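Local atomic coordinates of lysine-sensitive aspartokinase 3 (Escherichia coli, PDB entry 2J0W), a protein that catalyses the ATP-dependent phosphorylation of L-aspartate to 4-phospho-L-aspartate, the first step of lysine biosynthesis, and is feedback-inhibited by lysine. Residues L313-S321 with E373-E381; V406-M417 with F429-V439. All blocks are in the same frame, centred on the assembly; numbering follows the deposited sequence.

From the N terminus, strand 299-313 runs into the loop 313-321, which leads to helix 321-328. Contact 1 closes some fifty residues later, when the end of helix 368-377 and the start of strand 380-384 return to that loop. Contact 2 opens only after contact 1 has closed, so the two follow in series and neither nest nor cross; it closes a much shorter loop, joining the chain after helix 402-407 to strand 426-432 and helix 436-448. Their centres lie about 29 Å apart, yet both reach the same antiparallel sheet, and both touch the second subunit within the region required for homodimerization.

Contact 1 (L313-S321 with E373-E381); sequences LHSLNMLHS and ELSALCRVE
H314 has its CG anti to the carbonyl carbon (chi1 -60°), and E381 makes the same turn (chi1 -81°) before extending, which brings OE2 to the edge of the imidazole, near the ring plane. The resulting NE2-OE2 bond of H314 and E381 is short, 2.7 Å, but weak, because the N-H points well off the oxygen (119°). R379 sends its chain past the same histidine, CD lying 3.6 Å from H314 CB. A straighter bond joins the backbones, from H314 N to R379 O at 3.1 Å. L313, which is buried, and V380 lie side by side and point the same way, L313 CD2 touching V380 CG1 at 3.3 Å, while L313 CD1 approaches C378 SG. L316 reaches the backbone of S375 and A376, its CD1 3.2 Å from A376 O, and M318 CE rests 3.4 Å from that same carbonyl oxygen. L319 crosses L377 at about a right angle, CD1 to CD1. F324 of helix 321-328 lies against both S315 and C378, and H314 also packs on A422 of the second subunit. The contact thus joins strand-to-helix and helix-to-strand connections of an ACT domain, beside the lysine inhibitor site to which M318 and S321 contribute.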
loop_
_atom_site.group_PDB
_atom_site.type_symbol
_atom_site.label_atom_id
_atom_site.label_comp_id
_atom_site.label_asym_id
_atom_site.label_seq_id
_atom_site.Cartn_x
_atom_site.Cartn_y
_atom_site.Cartn_z
ATOM N N LEU A 313 -3.494 10.324 1.904
ATOM C CA LEU A 313 -4.486 10.885 0.997
ATOM C C LEU A 313 -5.853 10.218 1.076
ATOM O O LEU A 313 -6.003 9.015 0.854
ATOM C CB LEU A 313 -3.986 10.829 -0.441
ATOM C CG LEU A 313 -2.817 11.758 -0.746
ATOM C CD1 LEU A 313 -2.461 11.676 -2.227
ATOM C CD2 LEU A 313 -3.200 13.184 -0.356
ATOM N N HIS A 314 -6.845 11.026 1.414
ATOM C CA HIS A 314 -8.225 10.577 1.502
ATOM C C HIS A 314 -8.866 11.253 0.292
ATOM O O HIS A 314 -8.364 12.274 -0.169
ATOM C CB HIS A 314 -8.839 11.073 2.807
ATOM C CG HIS A 314 -8.130 10.579 4.030
ATOM N ND1 HIS A 314 -8.276 9.296 4.507
ATOM C CD2 HIS A 314 -7.261 11.196 4.864
ATOM C CE1 HIS A 314 -7.527 9.142 5.586
ATOM N NE2 HIS A 314 -6.901 10.279 5.822
ATOM N N SER A 315 -9.954 10.707 -0.231
ATOM C CA SER A 315 -10.556 11.311 -1.412
ATOM C C SER A 315 -11.699 12.274 -1.150
ATOM O O SER A 315 -12.507 12.069 -0.241
ATOM C CB SER A 315 -11.053 10.228 -2.362
ATOM O OG SER A 315 -12.097 9.494 -1.776
ATOM N N LEU A 316 -11.767 13.338 -1.950
ATOM C CA LEU A 316 -12.858 14.290 -1.813
ATOM C C LEU A 316 -14.018 13.697 -2.606
ATOM O O LEU A 316 -14.899 14.401 -3.107
ATOM C CB LEU A 316 -12.453 15.685 -2.318
ATOM C CG LEU A 316 -11.612 16.500 -1.315
ATOM C CD1 LEU A 316 -11.346 17.892 -1.869
ATOM C CD2 LEU A 316 -12.340 16.602 0.028
ATOM N N ASN A 317 -13.957 12.368 -2.715
ATOM C CA ASN A 317 -14.970 11.529 -3.352
ATOM C C ASN A 317 -15.530 11.982 -4.704
ATOM O O ASN A 317 -16.743 12.108 -4.857
ATOM C CB ASN A 317 -16.101 11.329 -2.317
ATOM C CG ASN A 317 -17.185 10.379 -2.780
ATOM O OD1 ASN A 317 -18.221 10.803 -3.293
ATOM N ND2 ASN A 317 -16.956 9.086 -2.593
ATOM N N MET A 318 -14.673 12.211 -5.695
ATOM C CA MET A 318 -15.193 12.632 -6.994
ATOM C C MET A 318 -14.837 11.756 -8.196
ATOM O O MET A 318 -15.309 12.006 -9.305
ATOM C CB MET A 318 -14.811 14.085 -7.287
ATOM C CG MET A 318 -13.332 14.361 -7.361
ATOM S SD MET A 318 -13.077 16.128 -7.563
ATOM C CE MET A 318 -13.387 16.696 -5.897
ATOM N N LEU A 319 -14.016 10.733 -7.990
ATOM C CA LEU A 319 -13.655 9.832 -9.083
ATOM C C LEU A 319 -13.710 8.400 -8.549
ATOM O O LEU A 319 -13.719 8.191 -7.337
ATOM C CB LEU A 319 -12.254 10.174 -9.606
ATOM C CG LEU A 319 -12.031 11.639 -10.013
ATOM C CD1 LEU A 319 -10.549 11.883 -10.212
ATOM C CD2 LEU A 319 -12.807 11.977 -11.283
ATOM N N HIS A 320 -13.772 7.407 -9.428
ATOM C CA HIS A 320 -13.832 6.039 -8.932
ATOM C C HIS A 320 -12.436 5.550 -8.533
ATOM O O HIS A 320 -11.456 5.841 -9.215
ATOM C CB HIS A 320 -14.507 5.117 -9.966
ATOM C CG HIS A 320 -13.829 5.070 -11.303
ATOM N ND1 HIS A 320 -14.263 4.242 -12.315
ATOM C CD2 HIS A 320 -12.727 5.698 -11.779
ATOM C CE1 HIS A 320 -13.456 4.358 -13.356
ATOM N NE2 HIS A 320 -12.515 5.233 -13.056
ATOM N N SER A 321 -12.353 4.839 -7.407
ATOM C CA SER A 321 -11.077 4.324 -6.886
ATOM C C SER A 321 -10.054 4.008 -7.971
ATOM O O SER A 321 -8.885 4.391 -7.876
ATOM C CB SER A 321 -11.300 3.051 -6.066
ATOM O OG SER A 321 -11.242 1.905 -6.902
ATOM N N GLU A 373 -2.894 20.838 -6.452
ATOM C CA GLU A 373 -3.429 19.960 -7.490
ATOM C C GLU A 373 -4.039 18.731 -6.810
ATOM O O GLU A 373 -5.095 18.235 -7.226
ATOM C CB GLU A 373 -2.367 19.502 -8.503
ATOM C CG GLU A 373 -2.815 18.192 -9.165
ATOM C CD GLU A 373 -2.041 17.773 -10.392
ATOM O OE1 GLU A 373 -0.974 18.336 -10.681
ATOM O OE2 GLU A 373 -2.536 16.841 -11.064
ATOM N N LEU A 374 -3.397 18.277 -5.736
ATOM C CA LEU A 374 -3.863 17.125 -4.986
ATOM C C LEU A 374 -4.927 17.516 -3.970
ATOM O O LEU A 374 -5.883 16.778 -3.762
ATOM C CB LEU A 374 -2.682 16.464 -4.262
ATOM C CG LEU A 374 -1.477 16.048 -5.108
ATOM C CD1 LEU A 374 -0.418 15.437 -4.215
ATOM C CD2 LEU A 374 -1.903 15.059 -6.173
ATOM N N SER A 375 -4.776 18.682 -3.352
ATOM C CA SER A 375 -5.723 19.117 -2.329
ATOM C C SER A 375 -7.182 19.139 -2.781
ATOM O O SER A 375 -8.089 18.871 -1.975
ATOM C CB SER A 375 -5.335 20.501 -1.795
ATOM O OG SER A 375 -4.034 20.496 -1.240
ATOM N N ALA A 376 -7.405 19.457 -4.056
ATOM C CA ALA A 376 -8.755 19.519 -4.616
ATOM C C ALA A 376 -9.210 18.145 -5.084
ATOM O O ALA A 376 -10.371 17.775 -4.914
ATOM C CB ALA A 376 -8.792 20.504 -5.779
ATOM N N LEU A 377 -8.288 17.395 -5.681
ATOM C CA LEU A 377 -8.592 16.056 -6.164
ATOM C C LEU A 377 -8.829 15.076 -5.016
ATOM O O LEU A 377 -9.442 14.027 -5.201
ATOM C CB LEU A 377 -7.450 15.535 -7.035
ATOM C CG LEU A 377 -7.530 14.028 -7.317
ATOM C CD1 LEU A 377 -8.854 13.717 -7.999
ATOM C CD2 LEU A 377 -6.359 13.575 -8.179
ATOM N N CYS A 378 -8.340 15.418 -3.831
ATOM C CA CYS A 378 -8.485 14.550 -2.669
ATOM C C CYS A 378 -7.870 15.208 -1.449
ATOM O O CYS A 378 -6.763 15.720 -1.522
ATOM C CB CYS A 378 -7.779 13.221 -2.925
ATOM S SG CYS A 378 -6.020 13.374 -3.358
ATOM N N ARG A 379 -8.589 15.199 -0.334
ATOM C CA ARG A 379 -8.086 15.784 0.895
ATOM C C ARG A 379 -6.688 15.234 1.211
ATOM O O ARG A 379 -6.430 14.034 1.051
ATOM C CB ARG A 379 -9.025 15.456 2.047
ATOM C CG ARG A 379 -8.280 15.218 3.333
ATOM C CD ARG A 379 -9.073 14.366 4.254
ATOM N NE ARG A 379 -9.821 15.172 5.200
ATOM C CZ ARG A 379 -10.684 14.667 6.070
ATOM N NH1 ARG A 379 -10.901 13.357 6.098
ATOM N NH2 ARG A 379 -11.317 15.469 6.917
ATOM N N VAL A 380 -5.799 16.113 1.676
ATOM C CA VAL A 380 -4.424 15.737 2.014
ATOM C C VAL A 380 -4.114 15.802 3.504
ATOM O O VAL A 380 -4.822 16.443 4.281
ATOM C CB VAL A 380 -3.401 16.643 1.302
ATOM C CG1 VAL A 380 -3.505 16.471 -0.205
ATOM C CG2 VAL A 380 -3.639 18.092 1.698
ATOM N N GLU A 381 -3.037 15.125 3.884
ATOM C CA GLU A 381 -2.568 15.088 5.263
ATOM C C GLU A 381 -1.058 14.918 5.243
ATOM O O GLU A 381 -0.522 14.212 4.380
ATOM C CB GLU A 381 -3.181 13.918 6.023
ATOM C CG GLU A 381 -4.578 14.150 6.527
ATOM C CD GLU A 381 -5.002 13.082 7.514
ATOM O OE1 GLU A 381 -4.378 12.994 8.595
ATOM O OE2 GLU A 381 -5.951 12.327 7.211
#

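Contact 2 (V406-M417 with F429-V439); sequences VFGVLEPFNIRM and FLVPGEDAEQV
V406-M417 and F429-V439 form a largely buried, mostly apolar contact within the second ACT domain, where the connection following helix 402-407 packs against strand 426-432 and helix 436-448. Near M417 two backbone hydrogen bonds link the segments. R416 N donates to L430 O at 3.2 Å with a nearly straight N-H (165°), although the donor stands above the carbonyl plane; L430 N returns a bond to M417 O at 3.0 Å. The side chains of M417 and L430 also meet, bends at chi2 and chi3 folding the methionine back to put CE 3.6 Å from L430 CG. T352 of strand 348-353 touches both residues.

From strand 426-432 the F429 ring packs among V406, L410 and I415. Its CG sits between the backbone N and the carbonyl carbon (chi1 61°), directing the ring at L410, whose CD1 meets it from the opposite direction, 3.7 Å from F429 CZ. V406 CG1 and I415 CG2 approach the same ring obliquely, and L443 of helix 436-448 adds to its surroundings. L410 also spans to that helix, with CD2 3.6 Å from V439 CG1 and the two side chains crossing at about a right angle.

The guanidinium of R416 leads away from L430 to a salt bridge with E383, while its NH1 bonds to G421 O of the second subunit. A type I turn from L410 to F413 presents the F413 ring to D435, Q438 and V439. Q438 brings its amide to the ring edge, nearly perpendicular to it, NE2 3.7 Å from F413 CE2. P412 CG lies over one face of F413, offset toward the rim; against the other, V439 CG2 makes a CH-pi contact, 3.8 Å from the ring centroid.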
loop_
_atom_site.group_PDB
_atom_site.type_symbol
_atom_site.label_atom_id
_atom_site.label_comp_id
_atom_site.label_asym_id
_atom_site.label_seq_id
_atom_site.Cartn_x
_atom_site.Cartn_y
_atom_site.Cartn_z
ATOM N N VAL A 406 8.355 -9.310 16.078
ATOM C CA VAL A 406 8.665 -7.898 15.881
ATOM C C VAL A 406 7.944 -6.935 16.816
ATOM O O VAL A 406 8.549 -6.003 17.341
ATOM C CB VAL A 406 8.346 -7.440 14.432
ATOM C CG1 VAL A 406 8.325 -5.915 14.363
ATOM C CG2 VAL A 406 9.382 -7.979 13.455
ATOM N N PHE A 407 6.653 -7.160 17.023
ATOM C CA PHE A 407 5.859 -6.262 17.848
ATOM C C PHE A 407 5.669 -6.683 19.300
ATOM O O PHE A 407 4.882 -6.074 20.024
ATOM C CB PHE A 407 4.501 -6.038 17.174
ATOM C CG PHE A 407 4.607 -5.609 15.734
ATOM C CD1 PHE A 407 4.799 -6.542 14.723
ATOM C CD2 PHE A 407 4.567 -4.269 15.397
ATOM C CE1 PHE A 407 4.952 -6.140 13.398
ATOM C CE2 PHE A 407 4.720 -3.856 14.077
ATOM C CZ PHE A 407 4.913 -4.792 13.076
ATOM N N GLY A 408 6.398 -7.711 19.728
ATOM C CA GLY A 408 6.286 -8.173 21.100
ATOM C C GLY A 408 6.962 -7.228 22.078
ATOM O O GLY A 408 6.573 -7.124 23.249
ATOM N N VAL A 409 7.967 -6.517 21.577
ATOM C CA VAL A 409 8.745 -5.581 22.380
ATOM C C VAL A 409 8.297 -4.124 22.286
ATOM O O VAL A 409 8.621 -3.307 23.151
ATOM C CB VAL A 409 10.214 -5.614 21.957
ATOM C CG1 VAL A 409 11.077 -4.999 23.037
ATOM C CG2 VAL A 409 10.629 -7.039 21.650
ATOM N N LEU A 410 7.548 -3.808 21.236
ATOM C CA LEU A 410 7.094 -2.446 20.974
ATOM C C LEU A 410 5.790 -2.033 21.629
ATOM O O LEU A 410 5.202 -1.021 21.252
ATOM C CB LEU A 410 6.994 -2.260 19.465
ATOM C CG LEU A 410 8.197 -2.925 18.785
ATOM C CD1 LEU A 410 8.079 -2.862 17.278
ATOM C CD2 LEU A 410 9.463 -2.242 19.256
ATOM N N GLU A 411 5.345 -2.809 22.610
ATOM C CA GLU A 411 4.096 -2.521 23.308
ATOM C C GLU A 411 4.015 -1.072 23.751
ATOM O O GLU A 411 3.018 -0.395 23.506
ATOM C CB GLU A 411 3.937 -3.435 24.524
ATOM C CG GLU A 411 2.835 -3.005 25.480
ATOM C CD GLU A 411 2.670 -3.956 26.639
ATOM O OE1 GLU A 411 3.643 -4.671 26.968
ATOM O OE2 GLU A 411 1.571 -3.978 27.231
ATOM N N PRO A 412 5.069 -0.577 24.409
ATOM C CA PRO A 412 5.124 0.805 24.895
ATOM C C PRO A 412 5.150 1.919 23.832
ATOM O O PRO A 412 5.204 3.102 24.181
ATOM C CB PRO A 412 6.390 0.800 25.752
ATOM C CG PRO A 412 7.263 -0.204 25.046
ATOM C CD PRO A 412 6.285 -1.315 24.797
ATOM N N PHE A 413 5.088 1.552 22.552
ATOM C CA PHE A 413 5.155 2.548 21.484
ATOM C C PHE A 413 3.946 2.737 20.579
ATOM O O PHE A 413 2.971 1.992 20.638
ATOM C CB PHE A 413 6.360 2.256 20.599
ATOM C CG PHE A 413 7.641 2.132 21.350
ATOM C CD1 PHE A 413 8.377 0.954 21.291
ATOM C CD2 PHE A 413 8.128 3.194 22.104
ATOM C CE1 PHE A 413 9.584 0.831 21.970
ATOM C CE2 PHE A 413 9.335 3.081 22.788
ATOM C CZ PHE A 413 10.065 1.892 22.718
ATOM N N ASN A 414 4.031 3.751 19.726
ATOM C CA ASN A 414 2.961 4.026 18.788
ATOM C C ASN A 414 3.397 3.645 17.392
ATOM O O ASN A 414 4.220 4.321 16.789
ATOM C CB ASN A 414 2.588 5.507 18.789
ATOM C CG ASN A 414 1.644 5.863 17.646
ATOM O OD1 ASN A 414 0.487 5.440 17.620
ATOM N ND2 ASN A 414 2.145 6.629 16.687
ATOM N N ILE A 415 2.872 2.554 16.871
ATOM C CA ILE A 415 3.232 2.197 15.521
ATOM C C ILE A 415 2.237 2.955 14.661
ATOM O O ILE A 415 1.027 2.823 14.844
ATOM C CB ILE A 415 3.139 0.712 15.337
ATOM C CG1 ILE A 415 4.028 0.081 16.407
ATOM C CG2 ILE A 415 3.561 0.328 13.917
ATOM C CD1 ILE A 415 4.294 -1.364 16.241
ATOM N N ARG A 416 2.756 3.771 13.746
ATOM C CA ARG A 416 1.927 4.612 12.889
ATOM C C ARG A 416 1.593 4.046 11.519
ATOM O O ARG A 416 0.587 4.423 10.898
ATOM C CB ARG A 416 2.615 5.961 12.694
ATOM C CG ARG A 416 1.860 6.912 11.778
ATOM C CD ARG A 416 0.588 7.429 12.428
ATOM N NE ARG A 416 -0.123 8.350 11.544
ATOM C CZ ARG A 416 -0.962 7.975 10.581
ATOM N NH1 ARG A 416 -1.210 6.687 10.379
ATOM N NH2 ARG A 416 -1.534 8.886 9.807
ATOM N N MET A 417 2.438 3.152 11.037
ATOM C CA MET A 417 2.226 2.597 9.719
ATOM C C MET A 417 2.952 1.276 9.650
ATOM O O MET A 417 4.047 1.137 10.188
ATOM C CB MET A 417 2.789 3.562 8.668
ATOM C CG MET A 417 2.473 3.245 7.220
ATOM S SD MET A 417 3.499 1.932 6.543
ATOM C CE MET A 417 5.102 2.602 6.781
ATOM N N PHE A 429 7.974 -0.219 9.162
ATOM C CA PHE A 429 6.955 0.484 9.903
ATOM C C PHE A 429 7.481 1.804 10.445
ATOM O O PHE A 429 8.687 1.996 10.587
ATOM C CB PHE A 429 6.400 -0.401 11.016
ATOM C CG PHE A 429 7.410 -0.824 12.026
ATOM C CD1 PHE A 429 7.558 -0.120 13.217
ATOM C CD2 PHE A 429 8.182 -1.956 11.817
ATOM C CE1 PHE A 429 8.464 -0.547 14.196
ATOM C CE2 PHE A 429 9.091 -2.393 12.785
ATOM C CZ PHE A 429 9.231 -1.689 13.976
ATOM N N LEU A 430 6.565 2.723 10.713
ATOM C CA LEU A 430 6.926 4.027 11.229
ATOM C C LEU A 430 6.691 4.094 12.728
ATOM O O LEU A 430 5.915 3.315 13.286
ATOM C CB LEU A 430 6.109 5.129 10.530
ATOM C CG LEU A 430 6.236 5.236 9.000
ATOM C CD1 LEU A 430 5.507 6.488 8.506
ATOM C CD2 LEU A 430 7.710 5.292 8.593
ATOM N N VAL A 431 7.390 5.026 13.368
ATOM C CA VAL A 431 7.276 5.285 14.802
ATOM C C VAL A 431 7.734 6.727 14.989
ATOM O O VAL A 431 8.570 7.218 14.232
ATOM C CB VAL A 431 8.182 4.349 15.650
ATOM C CG1 VAL A 431 7.842 2.897 15.368
ATOM C CG2 VAL A 431 9.647 4.611 15.354
ATOM N N PRO A 432 7.180 7.435 15.978
ATOM C CA PRO A 432 7.619 8.819 16.162
ATOM C C PRO A 432 9.140 8.917 16.309
ATOM O O PRO A 432 9.760 8.102 16.992
ATOM C CB PRO A 432 6.859 9.258 17.415
ATOM C CG PRO A 432 6.634 7.964 18.150
ATOM C CD PRO A 432 6.250 7.029 17.040
ATOM N N GLY A 433 9.726 9.912 15.646
ATOM C CA GLY A 433 11.163 10.122 15.681
ATOM C C GLY A 433 11.894 9.881 16.996
ATOM O O GLY A 433 12.821 9.074 17.045
ATOM N N GLU A 434 11.493 10.569 18.062
ATOM C CA GLU A 434 12.158 10.426 19.363
ATOM C C GLU A 434 12.285 9.012 19.935
ATOM O O GLU A 434 13.215 8.735 20.694
ATOM C CB GLU A 434 11.489 11.328 20.411
ATOM C CG GLU A 434 9.975 11.275 20.422
ATOM C CD GLU A 434 9.363 12.007 19.236
ATOM O OE1 GLU A 434 8.757 11.346 18.361
ATOM O OE2 GLU A 434 9.497 13.250 19.175
ATOM N N ASP A 435 11.363 8.121 19.586
ATOM C CA ASP A 435 11.410 6.748 20.096
ATOM C C ASP A 435 12.170 5.829 19.130
ATOM O O ASP A 435 12.407 4.653 19.423
ATOM C CB ASP A 435 9.987 6.200 20.292
ATOM C CG ASP A 435 9.141 7.051 21.233
ATOM O OD1 ASP A 435 7.921 6.791 21.336
ATOM O OD2 ASP A 435 9.690 7.972 21.872
ATOM N N ALA A 436 12.556 6.381 17.984
ATOM C CA ALA A 436 13.254 5.634 16.945
ATOM C C ALA A 436 14.357 4.664 17.382
ATOM O O ALA A 436 14.237 3.453 17.193
ATOM C CB ALA A 436 13.805 6.604 15.910
ATOM N N GLU A 437 15.435 5.184 17.955
ATOM C CA GLU A 437 16.540 4.322 18.356
ATOM C C GLU A 437 16.223 3.303 19.449
ATOM O O GLU A 437 16.666 2.152 19.363
ATOM C CB GLU A 437 17.750 5.171 18.750
ATOM C CG GLU A 437 18.253 6.044 17.618
ATOM C CD GLU A 437 19.562 6.728 17.933
ATOM O OE1 GLU A 437 19.721 7.225 19.069
ATOM O OE2 GLU A 437 20.430 6.786 17.039
ATOM N N GLN A 438 15.464 3.704 20.469
ATOM C CA GLN A 438 15.120 2.769 21.540
ATOM C C GLN A 438 14.412 1.537 20.946
ATOM O O GLN A 438 14.556 0.415 21.447
ATOM C CB GLN A 438 14.225 3.438 22.590
ATOM C CG GLN A 438 14.045 2.573 23.831
ATOM C CD GLN A 438 12.973 3.085 24.782
ATOM O OE1 GLN A 438 12.682 2.456 25.800
ATOM N NE2 GLN A 438 12.379 4.221 24.451
ATOM N N VAL A 439 13.657 1.748 19.872
ATOM C CA VAL A 439 12.970 0.656 19.205
ATOM C C VAL A 439 14.010 -0.238 18.529
ATOM O O VAL A 439 14.007 -1.454 18.710
ATOM C CB VAL A 439 11.980 1.193 18.145
ATOM C CG1 VAL A 439 11.438 0.051 17.291
ATOM C CG2 VAL A 439 10.837 1.917 18.834
#